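Local coordinates for Xcc1710-like domain-containing protein (Bordetella parapertussis 12822, PDB 3CPK) that is of unknown function but belongs to the DUF498/DUF598 family and has an Xcc1710-like alpha/beta fold, at residues T9-V14 with F35-V41. Numbering follows the deposited sequence.
Sequences TALNTV and FAPEGPV
The side-chain nitrogen of Asn12 is gripped by two backbone carbonyls of the 35-41 loop, a small example of a buried amide meeting the backbone polar groups of an irregular loop. Asn12 ND2 lies 3.0 Å from Ala36 O in a nearly straight bond that meets the acceptor almost end-on, and 2.9 Å from Gly39 O, which it approaches from above the carbonyl plane. Both oxygens lie close to the amide plane of Asn12, so each N-H is spent on one of them and the rotation of the group is fixed. The torsion that sets CG beside the backbone N and opposite the carbonyl carbon (chi1 -73°) turns the amide into the bend of the loop. There Asn12 OD1 accepts a bond from a water that also donates to Gly39 O, while Val41 CG2 lies 3.9 Å from this Asn12 oxygen.

The backbone adds a third bond: Asn12 N donates to a lone pair of Pro37 O at 2.7 Å, and a second water bridges this oxygen to Ala10 O. At phi 100° a CB on Gly39 would be pressed against the carbonyl oxygen of Glu38, which by itself calls for glycine as the chain rounds the bend.

Apolar contacts extend the interface in two directions. Leu11 sets CG against CB of Pro37, and its CD1 against the aliphatic CG of Glu38. On the other flank, Asn12 CB comes within 3.7 Å of CD1 of Phe35, and Val14 CG2 meets the ring edge at CZ.

The contact joins the lead-in to strand 14-18 with the connection between strands 33-35 and 42-43 of the mixed sheet. Tyr130 of helix 123-135 bonds Asn12 O through its hydroxyl and stacks edge-to-face with Phe35, while Pro37 rests on Val140 of strand 140-144.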
# COMPACT_ATOMS: atom_id res chain seq x y z
N THR A 9 20.87 2.04 2.22
CA THR A 9 19.68 2.88 2.33
C THR A 9 18.67 2.39 3.37
O THR A 9 18.32 1.21 3.37
CB THR A 9 18.93 2.93 0.97
OG1 THR A 9 19.86 3.15 -0.09
CG2 THR A 9 17.90 4.04 0.97
N ALA A 10 18.18 3.27 4.23
CA ALA A 10 17.19 2.84 5.22
C ALA A 10 15.86 2.59 4.51
O ALA A 10 15.50 3.29 3.56
CB ALA A 10 17.02 3.88 6.29
N LEU A 11 15.12 1.58 4.97
CA LEU A 11 13.84 1.23 4.37
C LEU A 11 12.62 1.75 5.11
O LEU A 11 12.62 1.88 6.34
CB LEU A 11 13.73 -0.30 4.25
CG LEU A 11 14.52 -1.13 3.22
CD1 LEU A 11 15.28 -0.25 2.23
CD2 LEU A 11 15.45 -2.05 3.97
N ASN A 12 11.57 2.05 4.35
CA ASN A 12 10.33 2.53 4.93
C ASN A 12 9.66 1.41 5.73
O ASN A 12 9.41 0.30 5.23
CB ASN A 12 9.38 3.04 3.84
CG ASN A 12 9.83 4.38 3.26
OD1 ASN A 12 10.23 5.28 4.00
ND2 ASN A 12 9.76 4.51 1.94
N THR A 13 9.37 1.73 6.97
CA THR A 13 8.80 0.80 7.90
C THR A 13 7.58 1.33 8.64
O THR A 13 7.60 2.45 9.17
CB THR A 13 9.89 0.41 8.91
OG1 THR A 13 11.00 -0.13 8.19
CG2 THR A 13 9.37 -0.61 9.91
N VAL A 14 6.51 0.53 8.64
CA VAL A 14 5.30 0.88 9.35
C VAL A 14 5.64 0.72 10.83
O VAL A 14 5.81 -0.39 11.34
CB VAL A 14 4.14 -0.05 8.98
CG1 VAL A 14 3.03 0.06 10.01
CG2 VAL A 14 3.60 0.31 7.60
N PHE A 35 3.73 3.67 -0.76
CA PHE A 35 5.18 3.68 -0.69
C PHE A 35 5.76 2.30 -0.85
O PHE A 35 5.08 1.29 -0.67
CB PHE A 35 5.66 4.31 0.63
CG PHE A 35 5.20 3.58 1.87
CD1 PHE A 35 5.98 2.58 2.43
CD2 PHE A 35 3.96 3.88 2.45
CE1 PHE A 35 5.56 1.89 3.56
CE2 PHE A 35 3.52 3.20 3.59
CZ PHE A 35 4.32 2.19 4.14
N ALA A 36 7.04 2.29 -1.20
CA ALA A 36 7.81 1.08 -1.38
C ALA A 36 8.85 1.11 -0.27
O ALA A 36 8.90 2.06 0.51
CB ALA A 36 8.49 1.11 -2.74
N PRO A 37 9.69 0.07 -0.17
CA PRO A 37 10.71 0.05 0.88
C PRO A 37 11.66 1.24 0.72
O PRO A 37 12.05 1.89 1.69
CB PRO A 37 11.40 -1.29 0.65
CG PRO A 37 10.28 -2.14 0.16
CD PRO A 37 9.60 -1.24 -0.83
N GLU A 38 12.01 1.50 -0.53
CA GLU A 38 12.89 2.61 -0.85
C GLU A 38 12.04 3.73 -1.42
O GLU A 38 10.96 3.49 -1.94
CB GLU A 38 13.93 2.15 -1.87
CG GLU A 38 14.79 1.00 -1.36
CD GLU A 38 15.97 0.71 -2.26
OE1 GLU A 38 16.68 1.67 -2.63
OE2 GLU A 38 16.20 -0.48 -2.59
N GLY A 39 12.51 4.97 -1.28
CA GLY A 39 11.79 6.12 -1.79
C GLY A 39 11.00 6.86 -0.73
O GLY A 39 11.10 6.55 0.45
N PRO A 40 10.21 7.88 -1.12
CA PRO A 40 9.42 8.65 -0.17
C PRO A 40 8.08 7.98 0.10
O PRO A 40 7.65 7.09 -0.64
CB PRO A 40 9.21 10.00 -0.88
CG PRO A 40 10.23 9.99 -2.01
CD PRO A 40 10.24 8.55 -2.43
N VAL A 41 7.43 8.42 1.18
CA VAL A 41 6.12 7.94 1.54
C VAL A 41 5.23 8.94 0.82
O VAL A 41 5.07 10.06 1.29
CB VAL A 41 5.85 8.05 3.03
CG1 VAL A 41 4.42 7.62 3.32
CG2 VAL A 41 6.85 7.21 3.80
O HOH W 1 13.76 4.69 1.87
O HOH W 2 11.16 7.62 3.49